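Local coordinates for protein putative aspartyl-tRNA synthetase (Leishmania major, PDB 6OD8) that probably catalyses the ATP-dependent attachment of L-aspartate to tRNA(Asp), as a class II aminoacyl-tRNA synthetase, at residues A[370-380]-A[385-395]. Residues are numbered along the deposited sequence; the frame is centred on the assembly and turned at random.
Sequences IKELGVGVISE and TDKFQARVHNM. With EDO (1,2-ethanediol), chain E; EDO (1,2-ethanediol), chain H.
Ser379 lays its CB over one face of the His393 imidazole, 4.2 Å from CE1 and offset toward the rim, while Ile378 CG2 approaches CD2 obliquely. At the edge, Asn394 ND2 lies in the ring plane and donates to His393 ND1 over 3.0 Å in an almost straight bond (173°), which helps to set the rotation of the ring. Tyr68 of the second subunit meets His393 NE2 in a weak hydrogen bond and packs on Ile378, so this end of the contact borders the dimer partner. At the edge of the Arg391 guanidinium, in its plane, NH1 donates to an ethanediol oxygen, probably from the crystallisation liquor, that passes its own proton to Gln389 O. The Arg391 and Ile378 side chains cross at about a right angle, CD against CG1.

Strands 376-377 and 391-392 pair in parallel, the former outermost in the sheet within this chain. Gly376 uses both polar backbone atoms, its N donating to Ala390 O and its O accepting from Val392 N at 2.9 Å; Ile378 N continues the pattern to Val392 O. On the face carrying Val377 and Val392, Ile370 CD1 reaches tip to tip with Met395 SD at 3.9 Å, and the Val377 side chain crosses that of Met395, its CG2 against the same sulfur. Met395, bent at chi2 and chi3 (-57° and -58°), folds its thioether back into this apolar cluster.

Where helix 367-373 ends in a Schellman motif, Gly374 O accepts from both Thr385 N and Asp386 N. Asp386 OD1 accepts from Phe388 N in an Asx turn and forms a salt bridge to Arg440; OD2 accepts from Ala390 N at 2.9 Å and hydrogen-bonds with the Tyr441 hydroxyl. A water links Ser379, Glu380 and Met395 N at the other end. The chemistry thus implies an edge held chiefly by backbone bonds, with a buried aspartate whose several donors and arginine partner probably stabilise its negative charge.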
loop_
_atom_site.group_PDB
_atom_site.type_symbol
_atom_site.label_atom_id
_atom_site.label_comp_id
_atom_site.label_asym_id
_atom_site.label_seq_id
_atom_site.Cartn_x
_atom_site.Cartn_y
_atom_site.Cartn_z
ATOM N N ILE A 370 0.273 4.413 36.893
ATOM C CA ILE A 370 1.399 3.493 36.968
ATOM C C ILE A 370 1.927 3.427 38.394
ATOM O O ILE A 370 2.106 2.339 38.956
ATOM C CB ILE A 370 2.480 3.913 35.957
ATOM C CG1 ILE A 370 2.046 3.491 34.543
ATOM C CG2 ILE A 370 3.855 3.362 36.346
ATOM C CD1 ILE A 370 2.916 4.034 33.428
ATOM N N LYS A 371 2.128 4.595 39.019
ATOM C CA LYS A 371 2.634 4.628 40.387
ATOM C C LYS A 371 1.597 4.085 41.371
ATOM O O LYS A 371 1.926 3.272 42.237
ATOM C CB LYS A 371 3.053 6.057 40.749
ATOM N N GLU A 372 0.334 4.515 41.233
ATOM C CA GLU A 372 -0.730 4.106 42.152
ATOM C C GLU A 372 -0.885 2.591 42.222
ATOM O O GLU A 372 -1.135 2.035 43.302
ATOM C CB GLU A 372 -2.064 4.730 41.731
ATOM C CG GLU A 372 -2.165 6.235 41.892
ATOM C CD GLU A 372 -3.356 6.818 41.138
ATOM O OE1 GLU A 372 -4.242 6.040 40.720
ATOM O OE2 GLU A 372 -3.402 8.056 40.960
ATOM N N LEU A 373 -0.800 1.902 41.081
ATOM C CA LEU A 373 -0.990 0.460 41.072
ATOM C C LEU A 373 0.317 -0.310 41.115
ATOM O O LEU A 373 0.282 -1.540 41.169
ATOM C CB LEU A 373 -1.792 0.020 39.839
ATOM C CG LEU A 373 -3.191 0.616 39.692
ATOM C CD1 LEU A 373 -3.770 0.179 38.350
ATOM C CD2 LEU A 373 -4.082 0.181 40.824
ATOM N N GLY A 374 1.461 0.367 41.098
ATOM C CA GLY A 374 2.712 -0.377 41.063
ATOM C C GLY A 374 2.900 -1.182 39.795
ATOM O O GLY A 374 3.410 -2.307 39.848
ATOM N N VAL A 375 2.488 -0.631 38.648
ATOM C CA VAL A 375 2.783 -1.233 37.352
ATOM C C VAL A 375 4.288 -1.200 37.121
ATOM O O VAL A 375 4.958 -0.200 37.420
ATOM C CB VAL A 375 2.018 -0.474 36.252
ATOM C CG1 VAL A 375 2.459 -0.882 34.855
ATOM C CG2 VAL A 375 0.511 -0.685 36.420
ATOM N N GLY A 376 4.835 -2.295 36.600
ATOM C CA GLY A 376 6.262 -2.346 36.340
ATOM C C GLY A 376 6.637 -1.523 35.119
ATOM O O GLY A 376 5.794 -1.164 34.314
ATOM N N VAL A 377 7.921 -1.185 35.007
ATOM C CA VAL A 377 8.452 -0.429 33.870
ATOM C C VAL A 377 9.700 -1.152 33.378
ATOM O O VAL A 377 10.746 -1.099 34.032
ATOM C CB VAL A 377 8.779 1.028 34.222
ATOM C CG1 VAL A 377 9.191 1.791 32.961
ATOM C CG2 VAL A 377 7.605 1.714 34.924
ATOM N N ILE A 378 9.599 -1.791 32.208
ATOM C CA ILE A 378 10.646 -2.704 31.740
ATOM C C ILE A 378 11.963 -1.966 31.518
ATOM O O ILE A 378 13.028 -2.414 31.962
ATOM C CB ILE A 378 10.181 -3.426 30.462
ATOM C CG1 ILE A 378 8.954 -4.281 30.786
ATOM C CG2 ILE A 378 11.330 -4.232 29.837
ATOM C CD1 ILE A 378 8.190 -4.805 29.609
ATOM N N SER A 379 11.913 -0.818 30.844
ATOM C CA SER A 379 13.142 -0.121 30.479
ATOM C C SER A 379 13.843 0.508 31.673
ATOM O O SER A 379 14.995 0.939 31.537
ATOM C CB SER A 379 12.838 0.952 29.427
ATOM O OG SER A 379 12.041 1.986 29.980
ATOM N N GLU A 380 13.192 0.565 32.835
ATOM C CA GLU A 380 13.809 1.108 34.033
ATOM C C GLU A 380 14.053 0.052 35.099
ATOM O O GLU A 380 14.465 0.395 36.205
ATOM C CB GLU A 380 12.949 2.235 34.600
ATOM C CG GLU A 380 12.741 3.378 33.631
ATOM C CD GLU A 380 11.797 4.407 34.188
ATOM O OE1 GLU A 380 11.391 4.245 35.353
ATOM O OE2 GLU A 380 11.454 5.368 33.470
ATOM N N THR A 385 4.590 -4.420 41.482
ATOM C CA THR A 385 3.892 -4.907 42.658
ATOM C C THR A 385 2.388 -4.961 42.444
ATOM O O THR A 385 1.673 -5.409 43.338
ATOM C CB THR A 385 4.203 -4.037 43.892
ATOM O OG1 THR A 385 3.677 -2.716 43.709
ATOM C CG2 THR A 385 5.704 -3.961 44.126
ATOM N N ASP A 386 1.901 -4.483 41.297
ATOM C CA ASP A 386 0.508 -4.651 40.903
ATOM C C ASP A 386 0.052 -6.089 41.116
ATOM O O ASP A 386 0.758 -7.035 40.754
ATOM C CB ASP A 386 0.378 -4.248 39.433
ATOM C CG ASP A 386 -0.978 -4.578 38.816
ATOM O OD1 ASP A 386 -1.999 -4.666 39.512
ATOM O OD2 ASP A 386 -1.014 -4.742 37.583
ATOM N N LYS A 387 -1.134 -6.248 41.714
ATOM C CA LYS A 387 -1.658 -7.590 41.965
ATOM C C LYS A 387 -1.753 -8.407 40.682
ATOM O O LYS A 387 -1.574 -9.626 40.713
ATOM C CB LYS A 387 -3.028 -7.515 42.647
ATOM N N PHE A 388 -2.019 -7.768 39.542
ATOM C CA PHE A 388 -2.055 -8.489 38.278
ATOM C C PHE A 388 -0.758 -8.343 37.489
ATOM O O PHE A 388 -0.696 -8.768 36.335
ATOM C CB PHE A 388 -3.283 -8.049 37.475
ATOM C CG PHE A 388 -4.571 -8.300 38.221
ATOM C CD1 PHE A 388 -5.093 -9.581 38.301
ATOM C CD2 PHE A 388 -5.215 -7.274 38.896
ATOM C CE1 PHE A 388 -6.263 -9.836 39.022
ATOM C CE2 PHE A 388 -6.377 -7.517 39.615
ATOM C CZ PHE A 388 -6.903 -8.800 39.680
ATOM N N GLN A 389 0.288 -7.797 38.107
ATOM C CA GLN A 389 1.651 -7.862 37.566
ATOM C C GLN A 389 1.742 -7.220 36.192
ATOM O O GLN A 389 2.456 -7.697 35.311
ATOM C CB GLN A 389 2.161 -9.299 37.529
ATOM C CG GLN A 389 2.425 -9.842 38.931
ATOM C CD GLN A 389 3.655 -9.208 39.567
ATOM O OE1 GLN A 389 4.782 -9.533 39.203
ATOM N NE2 GLN A 389 3.442 -8.281 40.504
ATOM N N ALA A 390 1.014 -6.129 36.019
ATOM C CA ALA A 390 1.066 -5.410 34.761
ATOM C C ALA A 390 2.361 -4.613 34.641
ATOM O O ALA A 390 2.994 -4.224 35.630
ATOM C CB ALA A 390 -0.145 -4.491 34.630
ATOM N N ARG A 391 2.728 -4.335 33.388
ATOM C CA ARG A 391 3.974 -3.666 33.058
ATOM C C ARG A 391 3.735 -2.748 31.873
ATOM O O ARG A 391 2.882 -3.020 31.024
ATOM C CB ARG A 391 5.077 -4.654 32.650
ATOM C CG ARG A 391 5.706 -5.421 33.775
ATOM C CD ARG A 391 6.743 -6.383 33.201
ATOM N NE ARG A 391 7.548 -7.002 34.257
ATOM C CZ ARG A 391 7.206 -8.111 34.901
ATOM N NH1 ARG A 391 6.064 -8.728 34.600
ATOM N NH2 ARG A 391 8.003 -8.596 35.856
ATOM N N VAL A 392 4.516 -1.678 31.804
ATOM C CA VAL A 392 4.672 -0.956 30.543
ATOM C C VAL A 392 6.136 -1.060 30.151
ATOM O O VAL A 392 7.005 -1.245 31.007
ATOM C CB VAL A 392 4.221 0.522 30.645
ATOM C CG1 VAL A 392 2.776 0.605 31.122
ATOM C CG2 VAL A 392 5.146 1.311 31.543
ATOM N N HIS A 393 6.413 -0.998 28.848
ATOM C CA HIS A 393 7.811 -0.988 28.436
ATOM C C HIS A 393 8.531 0.253 28.970
ATOM O O HIS A 393 9.644 0.151 29.504
ATOM C CB HIS A 393 7.946 -1.078 26.915
ATOM C CG HIS A 393 9.378 -1.120 26.463
ATOM N ND1 HIS A 393 10.048 -0.001 26.017
ATOM C CD2 HIS A 393 10.294 -2.116 26.501
ATOM C CE1 HIS A 393 11.301 -0.322 25.744
ATOM N NE2 HIS A 393 11.478 -1.598 26.035
ATOM N N ASN A 394 7.913 1.432 28.849
ATOM C CA ASN A 394 8.646 2.673 29.106
ATOM C C ASN A 394 7.685 3.790 29.489
ATOM O O ASN A 394 6.478 3.708 29.251
ATOM C CB ASN A 394 9.500 3.102 27.889
ATOM C CG ASN A 394 8.661 3.498 26.677
ATOM O OD1 ASN A 394 8.042 4.572 26.645
ATOM N ND2 ASN A 394 8.666 2.649 25.657
ATOM N N MET A 395 8.243 4.848 30.083
ATOM C CA MET A 395 7.401 5.925 30.590
ATOM C C MET A 395 6.970 6.910 29.510
ATOM O O MET A 395 6.221 7.846 29.816
ATOM C CB MET A 395 8.116 6.661 31.719
ATOM C CG MET A 395 8.259 5.834 32.998
ATOM S SD MET A 395 6.658 5.278 33.624
ATOM C CE MET A 395 5.815 6.845 33.858
HETATM C C1 EDO E . 3.509 -9.372 30.716
HETATM O O1 EDO E . 4.263 -8.744 29.677
HETATM C C2 EDO E . 3.031 -8.321 31.717
HETATM O O2 EDO E . 4.007 -8.116 32.745
HETATM C C1 EDO H . 6.488 0.788 23.277
HETATM O O1 EDO H . 7.079 2.088 23.111
HETATM C C2 EDO H . 7.549 -0.300 23.356
HETATM O O2 EDO H . 8.578 -0.043 22.394
HETATM O O HOH W 1 11.033 4.819 30.609
#